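Local coordinates for OxyA protein (Actinoplanes teichomyceticus, PDB 5HH3), which is a cytochrome P450 monooxygenase that probably carries out an oxidative phenolic coupling during glycopeptide antibiotic biosynthesis, using a heme iron, at residues 108-113 with 351-356; 70-75 with 295-300. One frame throughout, in Å; residues are numbered along the deposited sequence.

Contact 1: 108-113 with 351-356; sequences PAFAVR and RSLAEL. With HEM (protoporphyrin IX containing Fe), chain G.
The F110 ring is met obliquely by two apolar groups, the L353 methyl CD2, 4.5 Å from CE2 of F110, and the heme methyl CMB, 4.3 Å from that same CE2. F158 adds a second ring, its plane turned about 45° from that of F110. The other flat group, the R351 guanidinium, takes the E355 carboxylate at its edge: R351 NE bonds E355 OE1 at 3.0 Å, nearly in the guanidinium plane but well above the carboxylate plane, a salt bridge across one helical turn.

S352 OG lies 2.9 Å from F110 O, the polar link of the contact; chi1 of 76° swings OG off the helix surface to this carbonyl oxygen. L353 also packs on the cofactor, its CD2 lying 3.7 Å from the heme vinyl carbon CBB, while A354 CB approaches the heme methyl CMC at 4.0 Å.

Helix 351-368, the L helix that follows the axial cysteine C348, lies under the heme face opposite the iron-bound water. Its start packs on the turn leading into helix 112-136, whose M115 and F118 also touch L353.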
ATOM      1  N   PRO B 108      12.277 -12.938 -28.393  1.00 45.15           N
ATOM      2  CA  PRO B 108      12.414 -14.118 -29.256  1.00 46.36           C
ATOM      3  C   PRO B 108      11.854 -15.438 -28.688  1.00 45.89           C
ATOM      4  O   PRO B 108      11.369 -16.277 -29.456  1.00 45.54           O
ATOM      5  CB  PRO B 108      13.919 -14.220 -29.441  1.00 47.73           C
ATOM      6  CG  PRO B 108      14.363 -12.789 -29.406  1.00 48.65           C
ATOM      7  CD  PRO B 108      13.552 -12.201 -28.308  1.00 46.47           C
ATOM      8  N   ALA B 109      11.923 -15.616 -27.367  1.00 44.60           N
ATOM      9  CA  ALA B 109      11.380 -16.814 -26.727  1.00 44.71           C
ATOM     10  C   ALA B 109       9.851 -16.907 -26.832  1.00 43.28           C
ATOM     11  O   ALA B 109       9.293 -17.994 -26.694  1.00 42.52           O
ATOM     12  CB  ALA B 109      11.801 -16.870 -25.268  1.00 44.24           C
ATOM     13  N   PHE B 110       9.176 -15.775 -27.042  1.00 42.19           N
ATOM     14  CA  PHE B 110       7.702 -15.743 -27.095  1.00 42.47           C
ATOM     15  C   PHE B 110       7.166 -15.530 -28.515  1.00 45.35           C
ATOM     16  O   PHE B 110       5.983 -15.242 -28.698  1.00 46.45           O
ATOM     17  CB  PHE B 110       7.176 -14.668 -26.135  1.00 40.28           C
ATOM     18  CG  PHE B 110       7.590 -14.883 -24.695  1.00 39.04           C
ATOM     19  CD1 PHE B 110       8.820 -14.425 -24.232  1.00 38.97           C
ATOM     20  CD2 PHE B 110       6.761 -15.571 -23.810  1.00 38.05           C
ATOM     21  CE1 PHE B 110       9.208 -14.623 -22.907  1.00 38.75           C
ATOM     22  CE2 PHE B 110       7.135 -15.766 -22.484  1.00 37.35           C
ATOM     23  CZ  PHE B 110       8.363 -15.290 -22.030  1.00 38.21           C
ATOM     24  N   ALA B 111       8.030 -15.713 -29.510  1.00 50.32           N
ATOM     25  CA  ALA B 111       7.657 -15.589 -30.930  1.00 55.00           C
ATOM     26  C   ALA B 111       6.655 -16.671 -31.399  1.00 58.45           C
ATOM     27  O   ALA B 111       6.492 -17.701 -30.748  1.00 55.81           O
ATOM     28  CB  ALA B 111       8.903 -15.640 -31.800  1.00 55.35           C
ATOM     29  N   VAL B 112       6.036 -16.411 -32.555  1.00 62.72           N
ATOM     30  CA  VAL B 112       4.947 -17.218 -33.109  0.50 64.82           C
ATOM     31  C   VAL B 112       5.432 -18.613 -33.434  1.00 68.63           C
ATOM     32  O   VAL B 112       4.840 -19.592 -32.979  1.00 72.12           O
ATOM     33  CB  VAL B 112       4.331 -16.549 -34.369  1.00 65.82           C
ATOM     34  CG1 VAL B 112       3.497 -17.525 -35.189  1.00 68.00           C
ATOM     35  CG2 VAL B 112       3.470 -15.354 -33.958  1.00 64.53           C
ATOM     36  N   ARG B 113       6.510 -18.705 -34.207  1.00 71.17           N
ATOM     37  CA  ARG B 113       7.091 -20.000 -34.571  1.00 74.01           C
ATOM     38  C   ARG B 113       7.409 -20.869 -33.358  1.00 69.59           C
ATOM     39  O   ARG B 113       7.309 -22.096 -33.411  1.00 70.66           O
ATOM     40  CB  ARG B 113       8.361 -19.819 -35.419  1.00 80.18           C
ATOM     41  CG  ARG B 113       8.107 -19.265 -36.818  1.00 85.03           C
ATOM     42  CD  ARG B 113       9.229 -19.627 -37.788  1.00 90.52           C
ATOM     43  NE  ARG B 113       9.121 -18.886 -39.049  1.00 94.89           N
ATOM     44  CZ  ARG B 113       9.901 -19.064 -40.121  1.00 99.63           C
ATOM     45  NH1 ARG B 113      10.875 -19.974 -40.124  1.00101.41           N
ATOM     46  NH2 ARG B 113       9.700 -18.322 -41.211  1.00102.38           N
ATOM     47  N   ARG B 351       1.550 -13.094 -24.031  1.00 31.14           N
ATOM     48  CA  ARG B 351       0.203 -13.236 -24.588  1.00 32.23           C
ATOM     49  C   ARG B 351       0.102 -14.510 -25.421  1.00 33.49           C
ATOM     50  O   ARG B 351      -0.835 -15.290 -25.254  1.00 32.32           O
ATOM     51  CB  ARG B 351      -0.212 -12.019 -25.434  1.00 32.38           C
ATOM     52  CG  ARG B 351      -1.517 -12.205 -26.215  1.00 33.35           C
ATOM     53  CD  ARG B 351      -2.013 -10.902 -26.829  1.00 34.24           C
ATOM     54  NE  ARG B 351      -3.330 -11.078 -27.429  1.00 34.79           N
ATOM     55  CZ  ARG B 351      -4.155 -10.101 -27.807  1.00 35.01           C
ATOM     56  NH1 ARG B 351      -3.843  -8.820 -27.647  1.00 35.87           N
ATOM     57  NH2 ARG B 351      -5.327 -10.412 -28.325  1.00 36.34           N
ATOM     58  N   SER B 352       1.077 -14.727 -26.290  1.00 34.69           N
ATOM     59  CA  SER B 352       1.012 -15.827 -27.233  1.00 36.30           C
ATOM     60  C   SER B 352       1.120 -17.209 -26.531  1.00 36.05           C
ATOM     61  O   SER B 352       0.478 -18.166 -26.954  1.00 36.46           O
ATOM     62  CB  SER B 352       2.054 -15.651 -28.345  1.00 38.87           C
ATOM     63  OG  SER B 352       3.351 -15.976 -27.866  1.00 42.33           O
ATOM     64  N   LEU B 353       1.918 -17.299 -25.472  1.00 34.78           N
ATOM     65  CA  LEU B 353       1.955 -18.479 -24.612  1.00 35.81           C
ATOM     66  C   LEU B 353       0.617 -18.690 -23.873  1.00 34.44           C
ATOM     67  O   LEU B 353       0.075 -19.800 -23.883  1.00 34.94           O
ATOM     68  CB  LEU B 353       3.113 -18.391 -23.605  1.00 36.18           C
ATOM     69  CG  LEU B 353       3.262 -19.522 -22.584  1.00 37.99           C
ATOM     70  CD1 LEU B 353       3.376 -20.872 -23.268  1.00 40.02           C
ATOM     71  CD2 LEU B 353       4.489 -19.309 -21.711  1.00 39.18           C
ATOM     72  N   ALA B 354       0.109 -17.645 -23.229  1.00 32.16           N
ATOM     73  CA  ALA B 354      -1.167 -17.732 -22.534  1.00 32.81           C
ATOM     74  C   ALA B 354      -2.276 -18.210 -23.483  1.00 33.63           C
ATOM     75  O   ALA B 354      -2.969 -19.167 -23.167  1.00 33.20           O
ATOM     76  CB  ALA B 354      -1.540 -16.412 -21.903  1.00 32.03           C
ATOM     77  N   GLU B 355      -2.379 -17.601 -24.666  1.00 34.48           N
ATOM     78  CA  GLU B 355      -3.423 -17.969 -25.623  1.00 35.84           C
ATOM     79  C   GLU B 355      -3.312 -19.391 -26.128  1.00 36.19           C
ATOM     80  O   GLU B 355      -4.339 -20.033 -26.336  1.00 37.42           O
ATOM     81  CB  GLU B 355      -3.475 -17.007 -26.809  1.00 37.79           C
ATOM     82  CG  GLU B 355      -4.029 -15.640 -26.422  1.00 38.79           C
ATOM     83  CD  GLU B 355      -4.087 -14.659 -27.580  1.00 41.48           C
ATOM     84  OE1 GLU B 355      -4.850 -13.678 -27.499  1.00 43.91           O
ATOM     85  OE2 GLU B 355      -3.350 -14.831 -28.566  1.00 45.25           O
ATOM     86  N   LEU B 356      -2.088 -19.867 -26.350  1.00 35.69           N
ATOM     87  CA  LEU B 356      -1.844 -21.262 -26.752  1.00 36.78           C
ATOM     88  C   LEU B 356      -2.360 -22.254 -25.701  1.00 35.23           C
ATOM     89  O   LEU B 356      -2.996 -23.254 -26.040  1.00 35.23           O
ATOM     90  CB  LEU B 356      -0.347 -21.503 -26.988  1.00 37.72           C
ATOM     91  CG  LEU B 356       0.078 -22.949 -27.251  1.00 40.07           C
ATOM     92  CD1 LEU B 356      -0.615 -23.465 -28.516  1.00 41.51           C
ATOM     93  CD2 LEU B 356       1.589 -23.082 -27.375  1.00 41.12           C
TER
HETATM   94  CHA HEM G 401       2.270  -7.640 -18.889  1.00 28.02           C
HETATM   95  CHB HEM G 401       4.225 -12.078 -19.003  1.00 30.51           C
HETATM   96  CHC HEM G 401      -0.239 -14.014 -18.985  1.00 30.69           C
HETATM   97  CHD HEM G 401      -2.148  -9.588 -18.950  1.00 28.31           C
HETATM   98  C1A HEM G 401       3.169  -8.680 -18.890  1.00 30.41           C
HETATM   99  C2A HEM G 401       4.577  -8.516 -18.769  1.00 30.00           C
HETATM  100  C3A HEM G 401       5.129  -9.761 -18.814  1.00 30.86           C
HETATM  101  C4A HEM G 401       4.068 -10.701 -18.954  1.00 31.46           C
HETATM  102  CMA HEM G 401       6.595 -10.097 -18.707  1.00 31.68           C
HETATM  103  CAA HEM G 401       5.313  -7.198 -18.637  1.00 28.43           C
HETATM  104  CBA HEM G 401       5.620  -6.664 -20.036  1.00 27.63           C
HETATM  105  CGA HEM G 401       6.334  -5.322 -20.054  1.00 28.21           C
HETATM  106  O1A HEM G 401       6.276  -4.518 -19.090  1.00 26.09           O
HETATM  107  O2A HEM G 401       6.993  -4.989 -21.074  1.00 27.86           O
HETATM  108  C1B HEM G 401       3.174 -13.016 -18.996  1.00 31.57           C
HETATM  109  C2B HEM G 401       3.357 -14.441 -18.993  1.00 32.86           C
HETATM  110  C3B HEM G 401       2.100 -15.006 -18.986  1.00 33.45           C
HETATM  111  C4B HEM G 401       1.150 -13.860 -18.988  1.00 31.80           C
HETATM  112  CMB HEM G 401       4.676 -15.185 -19.002  1.00 32.75           C
HETATM  113  CAB HEM G 401       1.662 -16.425 -19.022  1.00 35.33           C
HETATM  114  CBB HEM G 401       2.429 -17.504 -19.206  1.00 39.36           C
HETATM  115  C1C HEM G 401      -1.180 -12.993 -18.958  1.00 30.37           C
HETATM  116  C2C HEM G 401      -2.581 -13.167 -18.942  1.00 29.88           C
HETATM  117  C3C HEM G 401      -3.139 -11.882 -18.924  1.00 31.49           C
HETATM  118  C4C HEM G 401      -2.042 -10.952 -18.942  1.00 30.10           C
HETATM  119  CMC HEM G 401      -3.318 -14.494 -18.925  1.00 30.30           C
HETATM  120  CAC HEM G 401      -4.564 -11.460 -18.917  1.00 33.21           C
HETATM  121  CBC HEM G 401      -5.630 -12.252 -18.990  1.00 38.31           C
HETATM  122  C1D HEM G 401      -1.051  -8.728 -18.923  1.00 28.56           C
HETATM  123  C2D HEM G 401      -1.250  -7.263 -18.874  1.00 29.49           C
HETATM  124  C3D HEM G 401      -0.027  -6.715 -18.856  1.00 28.43           C
HETATM  125  C4D HEM G 401       0.907  -7.860 -18.892  1.00 27.50           C
HETATM  126  CMD HEM G 401      -2.535  -6.466 -18.835  1.00 28.15           C
HETATM  127  CAD HEM G 401       0.269  -5.222 -18.806  1.00 26.89           C
HETATM  128  CBD HEM G 401       0.265  -4.615 -17.395  1.00 26.24           C
HETATM  129  CGD HEM G 401       0.566  -3.108 -17.444  1.00 26.34           C
HETATM  130  O1D HEM G 401       0.656  -2.415 -16.415  1.00 25.33           O
HETATM  131  O2D HEM G 401       0.728  -2.483 -18.501  1.00 25.65           O
HETATM  132  NA  HEM G 401       2.871 -10.022 -19.019  1.00 30.75           N
HETATM  133  NB  HEM G 401       1.866 -12.739 -19.022  1.00 31.09           N
HETATM  134  NC  HEM G 401      -0.879 -11.662 -19.001  1.00 29.88           N
HETATM  135  ND  HEM G 401       0.259  -9.041 -18.968  1.00 28.17           N
HETATM  136 FE   HEM G 401       1.031 -10.808 -19.005  1.00 28.35          FE
HETATM  137  O   HOH W   1       1.231 -10.743 -16.912  1.00 34.09           O

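Contact 2: 70-75 with 295-300; sequences DDFSAR and DDVRIG
The D71 and D295 side chains run alongside each other in the same direction, and their contact is carbon-based: D71 CG is 3.8 Å from D295 CB. Chi1 of D71 (-68°) sets CG opposite its own carbonyl carbon and carries the carboxylate against D295. The two carboxylate planes are turned 70° from each other, and OD2 of D71 stands 4.4 Å from OD2 of D295, a pair of like charges that probably disfavour each other somewhat at this surface site.

One water joins the segments; the other polar bonds serve segment 295-300 itself. Water 2 donates to D71 OD2 and to the backbone D296 O, 3.0 Å each, and so bridges the two. D295 OD1 receives a weak, bent bond from D296 N. The D296 carboxylate is held by a salt bridge to K305 and a hydrogen bond from A306 N.

The apolar contact joins F72 and V297, the V297 side chain meeting F72 nearly perpendicularly. V297 CG1 comes obliquely to the far end of the ring, 3.7 Å from F72 CZ and 3.9 Å from F72 CE2. Chi1 of V297 (56°) turns the CG1 branch, rather than CG2, onto the ring. R291 and A293 touch the F72 side chain as well.

In the cytochrome P450 fold, strand 72-73 is the short edge strand that follows the B helix in the main beta sheet, pairing antiparallel with 291-293. Strand 297-299 belongs to the neighbouring hairpin with 302-304, so the contact marks where the edge of the main P450 sheet meets this small antiparallel two-stranded sheet.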
ATOM      1  N   ASP B  70       4.026   8.349 -24.580  1.00 40.14           N
ATOM      2  CA  ASP B  70       5.370   8.417 -23.999  1.00 43.71           C
ATOM      3  C   ASP B  70       5.446   9.320 -22.752  1.00 43.17           C
ATOM      4  O   ASP B  70       6.490   9.383 -22.118  1.00 45.08           O
ATOM      5  CB  ASP B  70       6.431   8.816 -25.056  1.00 49.59           C
ATOM      6  CG  ASP B  70       6.373  10.283 -25.453  1.00 54.65           C
ATOM      7  OD1 ASP B  70       5.273  10.880 -25.449  1.00 59.68           O
ATOM      8  OD2 ASP B  70       7.447  10.846 -25.805  1.00 64.44           O
ATOM      9  N   ASP B  71       4.348   9.986 -22.388  1.00 40.58           N
ATOM     10  CA  ASP B  71       4.310  10.895 -21.248  1.00 40.43           C
ATOM     11  C   ASP B  71       3.854  10.249 -19.947  1.00 37.45           C
ATOM     12  O   ASP B  71       3.415  10.967 -19.045  1.00 36.13           O
ATOM     13  CB  ASP B  71       3.399  12.097 -21.560  1.00 41.57           C
ATOM     14  CG  ASP B  71       3.967  13.004 -22.615  1.00 45.02           C
ATOM     15  OD1 ASP B  71       5.199  13.045 -22.800  1.00 46.60           O
ATOM     16  OD2 ASP B  71       3.155  13.696 -23.260  1.00 49.84           O
ATOM     17  N   PHE B  72       3.949   8.926 -19.840  1.00 35.07           N
ATOM     18  CA  PHE B  72       3.615   8.225 -18.609  1.00 34.85           C
ATOM     19  C   PHE B  72       4.736   7.249 -18.269  1.00 36.46           C
ATOM     20  O   PHE B  72       5.353   6.675 -19.161  1.00 37.56           O
ATOM     21  CB  PHE B  72       2.280   7.473 -18.719  1.00 33.32           C
ATOM     22  CG  PHE B  72       1.065   8.357 -18.698  1.00 32.99           C
ATOM     23  CD1 PHE B  72       0.441   8.683 -17.500  1.00 32.20           C
ATOM     24  CD2 PHE B  72       0.538   8.853 -19.880  1.00 32.47           C
ATOM     25  CE1 PHE B  72      -0.683   9.499 -17.485  1.00 31.88           C
ATOM     26  CE2 PHE B  72      -0.581   9.668 -19.866  1.00 32.98           C
ATOM     27  CZ  PHE B  72      -1.195   9.986 -18.666  1.00 32.11           C
ATOM     28  N   SER B  73       4.999   7.088 -16.978  1.00 37.47           N
ATOM     29  CA  SER B  73       6.080   6.238 -16.470  1.00 38.86           C
ATOM     30  C   SER B  73       5.509   5.215 -15.519  1.00 40.38           C
ATOM     31  O   SER B  73       4.707   5.543 -14.660  1.00 37.24           O
ATOM     32  CB  SER B  73       7.129   7.067 -15.720  1.00 39.21           C
ATOM     33  OG  SER B  73       7.980   6.233 -14.931  1.00 37.73           O
ATOM     34  N   ALA B  74       5.949   3.971 -15.676  1.00 43.00           N
ATOM     35  CA  ALA B  74       5.642   2.896 -14.739  1.00 45.08           C
ATOM     36  C   ALA B  74       6.595   2.899 -13.518  1.00 44.42           C
ATOM     37  O   ALA B  74       6.193   2.675 -12.372  1.00 46.99           O
ATOM     38  CB  ALA B  74       5.734   1.577 -15.493  1.00 47.83           C
ATOM     39  N   ARG B  75       7.844   3.220 -13.792  1.00 45.68           N
ATOM     40  CA  ARG B  75       8.941   3.225 -12.812  1.00 45.48           C
ATOM     41  C   ARG B  75       8.791   4.234 -11.684  1.00 45.38           C
ATOM     42  O   ARG B  75       9.123   3.931 -10.532  1.00 44.56           O
ATOM     43  CB  ARG B  75      10.225   3.534 -13.553  1.00 47.03           C
ATOM     44  CG  ARG B  75      11.507   3.584 -12.733  1.00 49.92           C
ATOM     45  CD  ARG B  75      12.654   3.924 -13.674  1.00 52.24           C
ATOM     46  NE  ARG B  75      12.441   5.209 -14.367  1.00 53.18           N
ATOM     47  CZ  ARG B  75      12.781   6.417 -13.900  1.00 55.50           C
ATOM     48  NH1 ARG B  75      13.365   6.569 -12.709  1.00 57.75           N
ATOM     49  NH2 ARG B  75      12.535   7.503 -14.633  1.00 55.09           N
ATOM     50  N   ASP B 295       4.289  14.530 -18.134  1.00 35.48           N
ATOM     51  CA  ASP B 295       3.927  15.846 -18.669  1.00 37.73           C
ATOM     52  C   ASP B 295       2.408  16.030 -18.439  1.00 35.93           C
ATOM     53  O   ASP B 295       1.715  15.079 -18.133  1.00 33.22           O
ATOM     54  CB  ASP B 295       4.294  15.923 -20.151  1.00 41.85           C
ATOM     55  CG  ASP B 295       4.362  17.355 -20.684  1.00 47.48           C
ATOM     56  OD1 ASP B 295       4.030  18.331 -19.945  1.00 53.13           O
ATOM     57  OD2 ASP B 295       4.754  17.510 -21.870  1.00 54.27           O
ATOM     58  N   ASP B 296       1.919  17.260 -18.546  1.00 35.23           N
ATOM     59  CA  ASP B 296       0.492  17.521 -18.563  1.00 34.32           C
ATOM     60  C   ASP B 296      -0.107  16.879 -19.826  1.00 35.50           C
ATOM     61  O   ASP B 296       0.484  16.932 -20.896  1.00 35.14           O
ATOM     62  CB  ASP B 296       0.195  19.027 -18.572  1.00 34.14           C
ATOM     63  CG  ASP B 296       0.643  19.728 -17.302  1.00 34.61           C
ATOM     64  OD1 ASP B 296       1.161  19.097 -16.352  1.00 33.49           O
ATOM     65  OD2 ASP B 296       0.484  20.950 -17.237  1.00 36.72           O
ATOM     66  N   VAL B 297      -1.278  16.280 -19.697  1.00 35.40           N
ATOM     67  CA  VAL B 297      -1.973  15.742 -20.857  1.00 37.29           C
ATOM     68  C   VAL B 297      -3.487  15.918 -20.702  1.00 36.68           C
ATOM     69  O   VAL B 297      -4.058  15.641 -19.637  1.00 32.71           O
ATOM     70  CB  VAL B 297      -1.561  14.266 -21.105  1.00 39.49           C
ATOM     71  CG1 VAL B 297      -1.811  13.414 -19.895  1.00 39.89           C
ATOM     72  CG2 VAL B 297      -2.270  13.665 -22.321  1.00 40.90           C
ATOM     73  N   ARG B 298      -4.113  16.386 -21.774  1.00 38.45           N
ATOM     74  CA  ARG B 298      -5.561  16.495 -21.875  1.00 41.59           C
ATOM     75  C   ARG B 298      -6.131  15.165 -22.337  1.00 42.42           C
ATOM     76  O   ARG B 298      -5.748  14.669 -23.384  1.00 42.67           O
ATOM     77  CB  ARG B 298      -5.964  17.562 -22.879  1.00 44.50           C
ATOM     78  CG  ARG B 298      -5.619  18.940 -22.399  1.00 47.55           C
ATOM     79  CD  ARG B 298      -6.432  20.018 -23.093  1.00 50.96           C
ATOM     80  NE  ARG B 298      -6.388  21.198 -22.248  1.00 52.54           N
ATOM     81  CZ  ARG B 298      -7.143  21.386 -21.169  1.00 53.10           C
ATOM     82  NH1 ARG B 298      -8.067  20.496 -20.789  1.00 54.00           N
ATOM     83  NH2 ARG B 298      -6.975  22.489 -20.462  1.00 54.83           N
ATOM     84  N   ILE B 299      -7.010  14.586 -21.532  1.00 42.54           N
ATOM     85  CA  ILE B 299      -7.676  13.326 -21.861  1.00 45.22           C
ATOM     86  C   ILE B 299      -9.103  13.399 -21.360  1.00 47.51           C
ATOM     87  O   ILE B 299      -9.351  13.822 -20.235  1.00 44.78           O
ATOM     88  CB  ILE B 299      -6.997  12.104 -21.233  1.00 44.70           C
ATOM     89  CG1 ILE B 299      -5.609  11.944 -21.847  1.00 45.88           C
ATOM     90  CG2 ILE B 299      -7.837  10.842 -21.462  1.00 45.64           C
ATOM     91  CD1 ILE B 299      -4.848  10.726 -21.410  1.00 46.77           C
ATOM     92  N   GLY B 300     -10.023  12.920 -22.190  1.00 52.29           N
ATOM     93  CA  GLY B 300     -11.432  13.210 -22.013  1.00 54.21           C
ATOM     94  C   GLY B 300     -11.550  14.724 -22.016  1.00 54.37           C
ATOM     95  O   GLY B 300     -10.955  15.431 -22.855  1.00 56.80           O
TER
HETATM   96  O   HOH W   2       1.319  16.041 -23.608  1.00 56.88           O

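How the contacts relate
Contact 1 and contact 2 do not touch: their centres are 29 Å apart and their nearest atoms about 17 Å. Their segments alternate along the chain, in the order 70-75, 108-113, 295-300, 351-356, so both tie an early part of the chain to a late one. The heme lies between them. Contact 1 meets its vinyl and methyl end, near the axial C348, whose side chain is about 8 Å from that of F110. Contact 2 lies beyond the propionate end, with the F72 side chain about 10 Å from the heme; F72 touches R291, which hydrogen-bonds the cofactor, making this link to the active site an indirect one.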